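Local structure of replication initiation and membrane attachment protein (Geobacillus stearothermophilus 10, 5WTN) at residues L22-V25 with D26-V29; Y78-R81 with L82-E85; V220-R223 with A224-A227; H260-I263 with D264-R267. The protein acts in the bacterial primosome during initiation of DNA replication, assembles as a tetramer, complexes with a primosomal re-initiation protein, and probably helps load the replicative helicase. All coordinates share one frame; numbering follows the deposited sequence.

Contact 1: L22-V25 with D26-V29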
ATOM      1  N   LEU A  22      -4.912  -5.026  -6.895  1.00 29.78           N
ATOM      2  CA  LEU A  22      -4.606  -3.725  -7.429  1.00 33.53           C
ATOM      3  C   LEU A  22      -3.756  -3.062  -6.338  1.00 34.85           C
ATOM      4  O   LEU A  22      -4.178  -3.002  -5.186  1.00 37.46           O
ATOM      5  CB  LEU A  22      -5.938  -2.998  -7.732  1.00 32.26           C
ATOM      6  CG  LEU A  22      -7.034  -3.980  -8.281  1.00 37.40           C
ATOM      7  CD1 LEU A  22      -8.515  -3.474  -8.373  1.00 25.67           C
ATOM      8  CD2 LEU A  22      -6.637  -4.580  -9.633  1.00 31.19           C
ATOM      9  N   GLN A  23      -2.533  -2.631  -6.659  1.00 36.07           N
ATOM     10  CA  GLN A  23      -1.669  -2.030  -5.629  1.00 34.76           C
ATOM     11  C   GLN A  23      -1.293  -0.567  -5.871  1.00 34.18           C
ATOM     12  O   GLN A  23      -1.522  -0.021  -6.944  1.00 30.62           O
ATOM     13  CB  GLN A  23      -0.391  -2.842  -5.482  1.00 31.88           C
ATOM     14  CG  GLN A  23      -0.495  -3.997  -4.532  1.00 37.54           C
ATOM     15  CD  GLN A  23      -0.153  -5.308  -5.204  1.00 46.43           C
ATOM     16  OE1 GLN A  23       1.022  -5.732  -5.256  1.00 45.53           O
ATOM     17  NE2 GLN A  23      -1.181  -5.963  -5.747  1.00 47.64           N
ATOM     18  N   GLU A  24      -0.707   0.046  -4.848  1.00 36.72           N
ATOM     19  CA  GLU A  24      -0.297   1.443  -4.904  1.00 40.43           C
ATOM     20  C   GLU A  24       0.225   1.833  -6.281  1.00 35.58           C
ATOM     21  O   GLU A  24      -0.302   2.749  -6.914  1.00 35.54           O
ATOM     22  CB  GLU A  24       0.764   1.732  -3.840  1.00 51.02           C
ATOM     23  CG  GLU A  24       0.980   3.212  -3.565  1.00 52.99           C
ATOM     24  CD  GLU A  24       1.028   3.528  -2.083  1.00 55.46           C
ATOM     25  OE1 GLU A  24       1.038   2.580  -1.271  1.00 52.39           O
ATOM     26  OE2 GLU A  24       1.054   4.727  -1.731  1.00 53.66           O
ATOM     27  N   VAL A  25       1.265   1.146  -6.743  1.00 35.33           N
ATOM     28  CA  VAL A  25       1.872   1.489  -8.038  1.00 33.70           C
ATOM     29  C   VAL A  25       0.817   1.640  -9.136  1.00 30.90           C
ATOM     30  O   VAL A  25       0.802   2.657  -9.844  1.00 30.91           O
ATOM     31  CB  VAL A  25       2.906   0.459  -8.502  1.00 33.93           C
ATOM     32  CG1 VAL A  25       3.346   0.731  -9.958  1.00 25.97           C
ATOM     33  CG2 VAL A  25       4.090   0.463  -7.571  1.00 36.51           C
ATOM     34  N   ASP A  26      -0.053   0.637  -9.272  1.00 28.72           N
ATOM     35  CA  ASP A  26      -1.189   0.712 -10.186  1.00 23.79           C
ATOM     36  C   ASP A  26      -1.956   2.022 -10.033  1.00 19.87           C
ATOM     37  O   ASP A  26      -2.381   2.616 -11.016  1.00 17.83           O
ATOM     38  CB  ASP A  26      -2.161  -0.438  -9.927  1.00 24.08           C
ATOM     39  CG  ASP A  26      -1.521  -1.795 -10.079  1.00 22.77           C
ATOM     40  OD1 ASP A  26      -0.773  -2.007 -11.060  1.00 20.79           O
ATOM     41  OD2 ASP A  26      -1.782  -2.658  -9.216  1.00 24.62           O
ATOM     42  N   ARG A  27      -2.123   2.480  -8.801  1.00 20.18           N
ATOM     43  CA  ARG A  27      -2.915   3.680  -8.563  1.00 22.88           C
ATOM     44  C   ARG A  27      -2.292   4.918  -9.187  1.00 20.33           C
ATOM     45  O   ARG A  27      -2.997   5.852  -9.567  1.00 18.80           O
ATOM     46  CB  ARG A  27      -3.122   3.926  -7.071  1.00 27.25           C
ATOM     47  CG  ARG A  27      -4.181   4.969  -6.779  1.00 26.36           C
ATOM     48  CD  ARG A  27      -3.906   5.650  -5.468  1.00 31.73           C
ATOM     49  NE  ARG A  27      -2.779   6.549  -5.629  1.00 35.23           N
ATOM     50  CZ  ARG A  27      -1.802   6.696  -4.749  1.00 36.26           C
ATOM     51  NH1 ARG A  27      -1.796   5.987  -3.629  1.00 35.65           N
ATOM     52  NH2 ARG A  27      -0.825   7.549  -5.012  1.00 35.23           N
ATOM     53  N   LYS A  28      -0.966   4.934  -9.265  1.00 21.01           N
ATOM     54  CA  LYS A  28      -0.250   6.063  -9.847  1.00 19.47           C
ATOM     55  C   LYS A  28      -0.317   5.985 -11.365  1.00 15.41           C
ATOM     56  O   LYS A  28      -0.526   6.989 -12.045  1.00 14.26           O
ATOM     57  CB  LYS A  28       1.206   6.074  -9.382  1.00 25.99           C
ATOM     58  CG  LYS A  28       1.378   5.950  -7.877  1.00 27.86           C
ATOM     59  CD  LYS A  28       2.754   6.425  -7.436  1.00 33.11           C
ATOM     60  CE  LYS A  28       3.148   5.813  -6.103  1.00 40.19           C
ATOM     61  NZ  LYS A  28       4.506   6.246  -5.672  1.00 39.99           N
ATOM     62  N   VAL A  29      -0.139   4.776 -11.887  1.00 14.25           N
ATOM     63  CA  VAL A  29      -0.235   4.530 -13.318  1.00 14.45           C
ATOM     64  C   VAL A  29      -1.625   4.920 -13.794  1.00 14.79           C
ATOM     65  O   VAL A  29      -1.789   5.500 -14.868  1.00 13.28           O
ATOM     66  CB  VAL A  29       0.025   3.051 -13.659  1.00 14.29           C
ATOM     67  CG1 VAL A  29      -0.294   2.781 -15.122  1.00 12.11           C
ATOM     68  CG2 VAL A  29       1.465   2.679 -13.342  1.00 14.75           C
TER
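The N-terminal end of helix 24-38 is closed by Gln-23, the N-cap residue, and Asp-26 three positions on, whose carboxylate reaches back as in one half of a capping box. Gln-23 N gives Asp-26 OD2 a nearly straight hydrogen bond of 2.7 Å, with 172° at the hydrogen. The oxygen is met on its anti side and somewhat out of the carboxylate plane. Asp-26 CG is placed opposite the carbonyl carbon and beside its own backbone N, and this torsion (chi1 -59°) brings OD2 back to the amide of Gln-23. Regular helical bonding begins at once: Arg-27 N meets Gln-23 O at 3.2 Å and Lys-28 N meets Glu-24 O at 3.3 Å. Val-25 O takes two donors, Val-29 N at 3.1 Å and Lys-28 N at 2.9 Å. One turn apart, Val-25 CG1 and Val-29 CG2 touch at 4.3 Å. Glu-24 and Arg-27 run side by side in the same direction, but their planes are 57° apart and the salt bridge between Glu-24 OE2 and Arg-27 NH1 is long, 3.6 Å. Lys-28 NZ forms its salt bridge with Glu-54 of a third subunit, while Gln-23 packs on Gln-23 of a second one, so this helix start lies in the tetramer interface. A carboxylate bound to an amide at the positive end of a helix is likely to be stabilised in its charged form, and in turn to fix the N-cap backbone.

Contact 2: Y78-R81 with L82-E85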
ATOM      1  N   TYR A  78     -22.352   4.226 -17.418  1.00 17.02           N
ATOM      2  CA  TYR A  78     -22.298   3.282 -18.532  1.00 15.34           C
ATOM      3  C   TYR A  78     -21.262   3.733 -19.534  1.00 15.57           C
ATOM      4  O   TYR A  78     -20.521   2.934 -20.082  1.00 13.90           O
ATOM      5  CB  TYR A  78     -23.655   3.170 -19.225  1.00 14.97           C
ATOM      6  CG  TYR A  78     -23.641   2.310 -20.462  1.00 13.49           C
ATOM      7  CD1 TYR A  78     -23.753   0.934 -20.365  1.00 14.44           C
ATOM      8  CD2 TYR A  78     -23.526   2.870 -21.729  1.00 13.10           C
ATOM      9  CE1 TYR A  78     -23.742   0.133 -21.492  1.00 14.51           C
ATOM     10  CE2 TYR A  78     -23.512   2.078 -22.856  1.00 12.19           C
ATOM     11  CZ  TYR A  78     -23.622   0.709 -22.727  1.00 13.64           C
ATOM     12  OH  TYR A  78     -23.615  -0.101 -23.830  1.00 20.63           O
ATOM     13  N   SER A  79     -21.229   5.026 -19.784  1.00 16.50           N
ATOM     14  CA  SER A  79     -20.354   5.539 -20.796  1.00 16.39           C
ATOM     15  C   SER A  79     -18.937   5.224 -20.374  1.00 18.72           C
ATOM     16  O   SER A  79     -18.139   4.699 -21.151  1.00 16.30           O
ATOM     17  CB  SER A  79     -20.543   7.033 -20.893  1.00 16.97           C
ATOM     18  OG  SER A  79     -20.214   7.440 -22.194  1.00 31.26           O
ATOM     19  N   GLU A  80     -18.645   5.524 -19.114  1.00 19.19           N
ATOM     20  CA  GLU A  80     -17.318   5.333 -18.579  1.00 17.13           C
ATOM     21  C   GLU A  80     -16.965   3.835 -18.452  1.00 16.08           C
ATOM     22  O   GLU A  80     -15.840   3.422 -18.774  1.00 14.37           O
ATOM     23  CB  GLU A  80     -17.194   6.094 -17.261  1.00 16.68           C
ATOM     24  CG  GLU A  80     -17.510   7.589 -17.414  1.00 19.86           C
ATOM     25  CD  GLU A  80     -16.694   8.237 -18.532  1.00 24.74           C
ATOM     26  OE1 GLU A  80     -17.251   8.938 -19.411  1.00 32.47           O
ATOM     27  OE2 GLU A  80     -15.464   8.052 -18.538  1.00 28.24           O
ATOM     28  N   ARG A  81     -17.931   3.021 -18.046  1.00 12.14           N
ATOM     29  CA  ARG A  81     -17.715   1.591 -18.009  1.00 12.23           C
ATOM     30  C   ARG A  81     -17.120   1.061 -19.320  1.00 12.67           C
ATOM     31  O   ARG A  81     -16.294   0.158 -19.327  1.00 12.52           O
ATOM     32  CB  ARG A  81     -19.027   0.857 -17.748  1.00 10.52           C
ATOM     33  CG  ARG A  81     -18.776  -0.561 -17.290  1.00 13.39           C
ATOM     34  CD  ARG A  81     -19.959  -1.467 -17.414  1.00 13.90           C
ATOM     35  NE  ARG A  81     -20.030  -2.082 -18.728  1.00 14.29           N
ATOM     36  CZ  ARG A  81     -21.140  -2.616 -19.215  1.00 17.87           C
ATOM     37  NH1 ARG A  81     -22.245  -2.588 -18.477  1.00 18.23           N
ATOM     38  NH2 ARG A  81     -21.153  -3.160 -20.431  1.00 19.19           N
ATOM     39  N   LEU A  82     -17.545   1.639 -20.426  1.00 12.10           N
ATOM     40  CA  LEU A  82     -17.138   1.169 -21.729  1.00 13.20           C
ATOM     41  C   LEU A  82     -15.719   1.645 -22.077  1.00 11.92           C
ATOM     42  O   LEU A  82     -14.975   0.958 -22.764  1.00  8.54           O
ATOM     43  CB  LEU A  82     -18.160   1.632 -22.781  1.00 15.01           C
ATOM     44  CG  LEU A  82     -19.209   0.659 -23.311  1.00 14.49           C
ATOM     45  CD1 LEU A  82     -19.940  -0.043 -22.188  1.00 14.59           C
ATOM     46  CD2 LEU A  82     -20.168   1.438 -24.178  1.00 13.99           C
ATOM     47  N   LYS A  83     -15.352   2.824 -21.594  1.00 13.15           N
ATOM     48  CA  LYS A  83     -13.990   3.288 -21.752  1.00 13.44           C
ATOM     49  C   LYS A  83     -13.044   2.364 -21.016  1.00 11.16           C
ATOM     50  O   LYS A  83     -12.008   2.002 -21.537  1.00 10.50           O
ATOM     51  CB  LYS A  83     -13.837   4.706 -21.246  1.00 12.37           C
ATOM     52  CG  LYS A  83     -14.604   5.676 -22.074  1.00 13.17           C
ATOM     53  CD  LYS A  83     -14.244   7.081 -21.697  1.00 15.99           C
ATOM     54  CE  LYS A  83     -15.162   8.068 -22.364  1.00 20.61           C
ATOM     55  NZ  LYS A  83     -14.669   9.427 -22.056  1.00 23.89           N
ATOM     56  N   LEU A  84     -13.420   1.969 -19.808  1.00 11.96           N
ATOM     57  CA  LEU A  84     -12.612   1.026 -19.054  1.00  9.79           C
ATOM     58  C   LEU A  84     -12.500  -0.290 -19.793  1.00  9.40           C
ATOM     59  O   LEU A  84     -11.445  -0.897 -19.779  1.00 10.26           O
ATOM     60  CB  LEU A  84     -13.143   0.819 -17.633  1.00  8.06           C
ATOM     61  CG  LEU A  84     -13.065   2.033 -16.717  1.00  6.38           C
ATOM     62  CD1 LEU A  84     -13.336   1.630 -15.310  1.00  7.28           C
ATOM     63  CD2 LEU A  84     -11.727   2.707 -16.801  1.00  7.05           C
ATOM     64  N   GLU A  85     -13.567  -0.711 -20.462  1.00  9.97           N
ATOM     65  CA  GLU A  85     -13.550  -1.969 -21.207  1.00 10.24           C
ATOM     66  C   GLU A  85     -12.574  -1.948 -22.388  1.00 12.37           C
ATOM     67  O   GLU A  85     -11.715  -2.822 -22.510  1.00 16.16           O
ATOM     68  CB  GLU A  85     -14.957  -2.317 -21.698  1.00 10.15           C
ATOM     69  CG  GLU A  85     -15.881  -2.841 -20.611  1.00 11.94           C
ATOM     70  CD  GLU A  85     -17.217  -3.308 -21.157  1.00 15.46           C
ATOM     71  OE1 GLU A  85     -17.272  -3.702 -22.340  1.00 20.98           O
ATOM     72  OE2 GLU A  85     -18.212  -3.279 -20.402  1.00 14.50           O
TER
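Charge pairing joins Arg-81 to Glu-85, one turn further along helix 74-86. The guanidinium comes side-on and grips a single oxygen with two nitrogens: Arg-81 NE lies 2.7 Å from Glu-85 OE2, and Arg-81 NH2, on the syn lone pair, 2.9 Å from Glu-85 OE2. The two flat groups are nearly coplanar, 7° apart. CG stands opposite the backbone N (chi1 -163°), and the bend at chi3 turns NE and NH2 to the acid. A leucine in its place would probably leave Glu-85 OE2 without its charged mate. A looser pair joins Glu-80 and Lys-83, which lie alongside each other with Glu-80 OE1 at a long 3.7 Å from Lys-83 NZ; Glu-80 OE1 also has a salt bridge with Arg-41. Apolar contact is made by Leu-82, whose CD1 sits over one face of the Tyr-78 ring in a CH-pi contact, 4.0 Å from the centroid and 22° off the normal. Its other methyl, Leu-82 CD2, comes to 3.7 Å from Tyr-78 CE2. Among the backbone bonds, Leu-84 N to Glu-80 O is 3.0 Å and nearly straight. The polar ends reach further: Tyr-78 OH bonds Glu-7, Glu-85 OE2 also bonds Thr-92 OG1, and Glu-85 OE1 accepts from the backbone N of Arg-159 of a second subunit. Helix 74-86 packs on helix 40-55 through Glu-80, Arg-81 and Leu-84, and on strand 90-95, where Leu-90 meets Arg-81, Leu-84 and Glu-85.

Contact 3: V220-R223 with A224-A227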
ATOM      1  N   VAL A 220      14.789 -41.401 -29.272  1.00 49.96           N
ATOM      2  CA  VAL A 220      14.131 -40.162 -28.868  1.00 52.71           C
ATOM      3  C   VAL A 220      14.976 -38.950 -29.259  1.00 49.71           C
ATOM      4  O   VAL A 220      16.028 -38.701 -28.669  1.00 51.38           O
ATOM      5  CB  VAL A 220      13.869 -40.129 -27.351  1.00 52.69           C
ATOM      6  CG1 VAL A 220      13.206 -38.819 -26.956  1.00 42.93           C
ATOM      7  CG2 VAL A 220      13.013 -41.316 -26.935  1.00 47.86           C
ATOM      8  N   PRO A 221      14.507 -38.202 -30.251  1.00 49.67           N
ATOM      9  CA  PRO A 221      15.228 -37.022 -30.740  1.00 51.69           C
ATOM     10  C   PRO A 221      15.544 -36.028 -29.625  1.00 51.02           C
ATOM     11  O   PRO A 221      14.658 -35.655 -28.858  1.00 47.43           O
ATOM     12  CB  PRO A 221      14.245 -36.401 -31.733  1.00 50.55           C
ATOM     13  CG  PRO A 221      12.904 -36.822 -31.237  1.00 46.51           C
ATOM     14  CD  PRO A 221      13.093 -38.198 -30.665  1.00 48.52           C
ATOM     15  N   ARG A 222      16.803 -35.607 -29.548  1.00 52.99           N
ATOM     16  CA  ARG A 222      17.235 -34.627 -28.550  1.00 55.59           C
ATOM     17  C   ARG A 222      16.321 -33.388 -28.551  1.00 52.83           C
ATOM     18  O   ARG A 222      16.082 -32.772 -27.509  1.00 47.40           O
ATOM     19  CB  ARG A 222      18.702 -34.250 -28.805  1.00 54.06           C
ATOM     20  CG  ARG A 222      19.199 -33.010 -28.076  1.00 56.58           C
ATOM     21  CD  ARG A 222      19.662 -33.333 -26.664  1.00 56.47           C
ATOM     22  NE  ARG A 222      20.166 -32.161 -25.937  1.00 63.21           N
ATOM     23  CZ  ARG A 222      19.404 -31.179 -25.444  1.00 63.29           C
ATOM     24  NH1 ARG A 222      18.082 -31.197 -25.601  1.00 54.16           N
ATOM     25  NH2 ARG A 222      19.965 -30.165 -24.789  1.00 69.09           N
ATOM     26  N   ARG A 223      15.776 -33.076 -29.725  1.00 53.24           N
ATOM     27  CA  ARG A 223      14.825 -31.986 -29.902  1.00 54.16           C
ATOM     28  C   ARG A 223      13.611 -32.122 -28.986  1.00 50.50           C
ATOM     29  O   ARG A 223      12.940 -31.131 -28.700  1.00 51.31           O
ATOM     30  CB  ARG A 223      14.344 -31.952 -31.356  1.00 63.04           C
ATOM     31  CG  ARG A 223      15.448 -32.126 -32.410  1.00 70.33           C
ATOM     32  CD  ARG A 223      14.865 -32.582 -33.755  1.00 74.03           C
ATOM     33  NE  ARG A 223      13.521 -32.045 -33.988  1.00 85.99           N
ATOM     34  CZ  ARG A 223      13.258 -30.875 -34.574  1.00 89.11           C
ATOM     35  NH1 ARG A 223      14.250 -30.098 -35.000  1.00 86.20           N
ATOM     36  NH2 ARG A 223      11.997 -30.477 -34.733  1.00 81.61           N
ATOM     37  N   ALA A 224      13.322 -33.342 -28.539  1.00 44.85           N
ATOM     38  CA  ALA A 224      12.145 -33.585 -27.698  1.00 45.92           C
ATOM     39  C   ALA A 224      12.256 -32.899 -26.352  1.00 44.07           C
ATOM     40  O   ALA A 224      11.256 -32.478 -25.765  1.00 40.47           O
ATOM     41  CB  ALA A 224      11.914 -35.067 -27.495  1.00 45.89           C
ATOM     42  N   VAL A 225      13.483 -32.769 -25.870  1.00 43.71           N
ATOM     43  CA  VAL A 225      13.683 -32.127 -24.596  1.00 39.80           C
ATOM     44  C   VAL A 225      13.871 -30.645 -24.882  1.00 45.14           C
ATOM     45  O   VAL A 225      14.900 -30.202 -25.400  1.00 46.60           O
ATOM     46  CB  VAL A 225      14.906 -32.691 -23.895  1.00 38.94           C
ATOM     47  CG1 VAL A 225      15.205 -31.918 -22.625  1.00 39.10           C
ATOM     48  CG2 VAL A 225      14.685 -34.148 -23.590  1.00 39.81           C
ATOM     49  N   THR A 226      12.853 -29.880 -24.517  1.00 44.36           N
ATOM     50  CA  THR A 226      12.832 -28.461 -24.779  1.00 41.73           C
ATOM     51  C   THR A 226      13.493 -27.787 -23.593  1.00 44.36           C
ATOM     52  O   THR A 226      13.860 -28.452 -22.626  1.00 44.08           O
ATOM     53  CB  THR A 226      11.382 -27.981 -24.932  1.00 42.95           C
ATOM     54  OG1 THR A 226      10.629 -28.366 -23.776  1.00 41.01           O
ATOM     55  CG2 THR A 226      10.746 -28.615 -26.161  1.00 40.70           C
ATOM     56  N   ALA A 227      13.645 -26.471 -23.652  1.00 46.60           N
ATOM     57  CA  ALA A 227      14.231 -25.759 -22.532  1.00 43.96           C
ATOM     58  C   ALA A 227      13.285 -25.891 -21.351  1.00 42.83           C
ATOM     59  O   ALA A 227      13.716 -26.058 -20.214  1.00 44.89           O
ATOM     60  CB  ALA A 227      14.434 -24.309 -22.880  1.00 48.35           C
TER
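Arg-222 and Val-225 cross at a slant, the guanidinium swung round so that its edge faces the valine backbone. The arginine leaves with CG opposite its backbone N (chi1 166°) and then bends at chi2, which carries NH1 forward to Val-225 O. That carbonyl oxygen lies in the plane of the guanidinium, yet the hydrogen bond from Arg-222 NH1 to Val-225 O is weak, 3.3 Å long and bent to 127°. The same nitrogen, Arg-222 NH1, rests 3.9 Å from Val-225 CB, so this end of the guanidinium also touches the root of the valine side chain. Ala-224 faces other partners: its CB is 4.0 Å from Val-220 CG1 and 4.3 Å from Pro-221 CG, a small apolar cluster continued by Leu-215 and Ile-255 around Val-220 and by Tyr-259 beside Pro-221. Phe-212 of helix 208-217 touches both Arg-222 and Val-225. Two backbone bonds hold the bend, Ala-224 N to Pro-221 O at 2.7 Å and Val-225 N to Arg-222 O at 3.1 Å. Successive bonds spanning three residues mark a short 3-10 turn. It links helix 208-217 to helix 227-240, and Thr-226 follows as the N-cap of the latter, its OG1 accepting from Val-229 N in the manner of a classical helix cap.

Contact 4: H260-I263 with D264-R267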
ATOM      1  N   HIS A 260       6.343 -35.299 -28.044  1.00 39.39           N
ATOM      2  CA  HIS A 260       6.058 -34.280 -27.037  1.00 38.04           C
ATOM      3  C   HIS A 260       6.089 -34.848 -25.619  1.00 37.73           C
ATOM      4  O   HIS A 260       5.560 -35.921 -25.359  1.00 41.23           O
ATOM      5  CB  HIS A 260       4.692 -33.667 -27.301  1.00 38.52           C
ATOM      6  CG  HIS A 260       4.292 -32.624 -26.308  1.00 42.20           C
ATOM      7  ND1 HIS A 260       3.336 -32.849 -25.337  1.00 45.08           N
ATOM      8  CD2 HIS A 260       4.698 -31.341 -26.146  1.00 43.81           C
ATOM      9  CE1 HIS A 260       3.174 -31.751 -24.618  1.00 44.89           C
ATOM     10  NE2 HIS A 260       3.989 -30.822 -25.088  1.00 47.43           N
ATOM     11  N   ILE A 261       6.691 -34.118 -24.693  1.00 36.93           N
ATOM     12  CA  ILE A 261       6.676 -34.512 -23.288  1.00 35.61           C
ATOM     13  C   ILE A 261       5.792 -33.582 -22.467  1.00 34.91           C
ATOM     14  O   ILE A 261       6.007 -32.370 -22.437  1.00 36.93           O
ATOM     15  CB  ILE A 261       8.094 -34.502 -22.705  1.00 35.19           C
ATOM     16  CG1 ILE A 261       8.983 -35.442 -23.509  1.00 33.31           C
ATOM     17  CG2 ILE A 261       8.083 -34.910 -21.243  1.00 31.18           C
ATOM     18  CD1 ILE A 261      10.427 -35.362 -23.128  1.00 29.87           C
ATOM     19  N   ASP A 262       4.797 -34.142 -21.795  1.00 37.69           N
ATOM     20  CA  ASP A 262       3.925 -33.309 -20.982  1.00 40.36           C
ATOM     21  C   ASP A 262       4.519 -33.200 -19.592  1.00 39.97           C
ATOM     22  O   ASP A 262       4.650 -34.197 -18.875  1.00 40.59           O
ATOM     23  CB  ASP A 262       2.517 -33.883 -20.906  1.00 41.89           C
ATOM     24  CG  ASP A 262       1.612 -33.066 -20.008  1.00 46.24           C
ATOM     25  OD1 ASP A 262       1.809 -31.828 -19.941  1.00 47.97           O
ATOM     26  OD2 ASP A 262       0.711 -33.662 -19.370  1.00 49.21           O
ATOM     27  N   ILE A 263       4.874 -31.979 -19.215  1.00 38.50           N
ATOM     28  CA  ILE A 263       5.578 -31.741 -17.970  1.00 35.42           C
ATOM     29  C   ILE A 263       4.698 -32.046 -16.769  1.00 37.20           C
ATOM     30  O   ILE A 263       5.175 -32.571 -15.762  1.00 37.71           O
ATOM     31  CB  ILE A 263       6.102 -30.307 -17.917  1.00 34.98           C
ATOM     32  CG1 ILE A 263       7.150 -30.100 -19.015  1.00 35.90           C
ATOM     33  CG2 ILE A 263       6.695 -30.005 -16.567  1.00 34.10           C
ATOM     34  CD1 ILE A 263       7.765 -28.723 -19.031  1.00 37.33           C
ATOM     35  N   ASP A 264       3.411 -31.726 -16.885  1.00 42.91           N
ATOM     36  CA  ASP A 264       2.427 -32.093 -15.867  1.00 42.07           C
ATOM     37  C   ASP A 264       2.474 -33.598 -15.587  1.00 40.06           C
ATOM     38  O   ASP A 264       2.569 -34.012 -14.437  1.00 39.30           O
ATOM     39  CB  ASP A 264       1.019 -31.653 -16.295  1.00 43.99           C
ATOM     40  CG  ASP A 264       0.614 -30.290 -15.712  1.00 53.67           C
ATOM     41  OD1 ASP A 264       1.504 -29.456 -15.404  1.00 48.96           O
ATOM     42  OD2 ASP A 264      -0.612 -30.059 -15.564  1.00 57.61           O
ATOM     43  N   ALA A 265       2.451 -34.405 -16.646  1.00 40.72           N
ATOM     44  CA  ALA A 265       2.509 -35.864 -16.527  1.00 38.73           C
ATOM     45  C   ALA A 265       3.852 -36.368 -15.987  1.00 39.80           C
ATOM     46  O   ALA A 265       3.893 -37.311 -15.190  1.00 39.20           O
ATOM     47  CB  ALA A 265       2.223 -36.500 -17.857  1.00 38.30           C
ATOM     48  N   LEU A 266       4.943 -35.748 -16.436  1.00 36.71           N
ATOM     49  CA  LEU A 266       6.272 -36.035 -15.908  1.00 33.31           C
ATOM     50  C   LEU A 266       6.345 -35.753 -14.409  1.00 31.58           C
ATOM     51  O   LEU A 266       6.853 -36.568 -13.653  1.00 30.69           O
ATOM     52  CB  LEU A 266       7.317 -35.199 -16.639  1.00 29.09           C
ATOM     53  CG  LEU A 266       8.773 -35.449 -16.253  1.00 25.62           C
ATOM     54  CD1 LEU A 266       9.174 -36.872 -16.557  1.00 30.65           C
ATOM     55  CD2 LEU A 266       9.685 -34.509 -16.986  1.00 26.09           C
ATOM     56  N   ARG A 267       5.827 -34.599 -13.991  1.00 32.43           N
ATOM     57  CA  ARG A 267       5.783 -34.236 -12.577  1.00 32.06           C
ATOM     58  C   ARG A 267       5.091 -35.300 -11.734  1.00 34.47           C
ATOM     59  O   ARG A 267       5.589 -35.667 -10.672  1.00 36.30           O
ATOM     60  CB  ARG A 267       5.116 -32.859 -12.366  1.00 35.95           C
ATOM     61  CG  ARG A 267       5.988 -31.656 -12.800  1.00 33.27           C
ATOM     62  CD  ARG A 267       5.334 -30.275 -12.564  1.00 33.27           C
ATOM     63  NE  ARG A 267       4.953 -30.012 -11.167  1.00 33.47           N
ATOM     64  CZ  ARG A 267       4.499 -28.834 -10.725  1.00 32.10           C
ATOM     65  NH1 ARG A 267       4.392 -27.812 -11.570  1.00 28.58           N
ATOM     66  NH2 ARG A 267       4.164 -28.667  -9.439  1.00 30.08           N
TER
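Asp-262 lays its carboxylate across the first turn of the helix that follows, each oxygen meeting a different backbone amide. Asp-262 OD1 accepts from Asp-264 N at 3.5 Å and Asp-262 OD2 from Ala-265 N at 3.3 Å, both weak hydrogen bonds. Its CB also touches the methyl of Ala-265, with 4.0 Å between Asp-262 CB and Ala-265 CB. Because CG stands opposite the backbone N (chi1 177°), the acid is turned forward along the chain to these amides. This is an N-cap: Asp-262 ends the loop after helix 244-254 and opens helix 263-278. Its negative charge probably interacts favourably with the positive helix end, although the Asp-264 carboxylate, with its OD1 5.1 Å from Asp-262 OD1, brings a like charge nearby. Replacing the acid by an alanine is likely to leave the amides of Asp-264 and Ala-265 without this capping acceptor, weak as its bonds are, and the first turn less well held. The backbone of the same residue starts the helical bonding, Leu-266 N to Asp-262 O at 2.9 Å and 163°, followed by Arg-267 N to Ile-263 O at 2.8 Å. Ile-263 and Arg-267 cross at an angle, Ile-263 CG2 resting 4.2 Å from Arg-267 CG. Ile-263 also packs on Val-229 and Ala-232 of helix 227-240, and Leu-266 on Met-247 and Leu-250 of helix 244-254. Beyond its bend at chi3, Arg-267 sends NH1 to the backbone O of Arg-120 of a second subunit.

The four contacts fall into two groups on opposite sides of the chain's centre. Contacts 1 and 2 lie in the N-terminal part, their centres 19 Å apart and their nearest atoms about 10 Å apart. Contacts 3 and 4 belong to the helical C-terminal part, with centres 13 Å apart, and they touch directly: Ala-224 O packs on Ile-261 CD1 at 4.0 Å. Helix 227-240, which starts at the end of contact 3, also receives side chains from contact 4. Between the groups, the centres of contacts 2 and 3 are 48 Å apart. Contacts 1, 2 and 4 reach the second subunit, whereas no other chain of the tetramer touches contact 3.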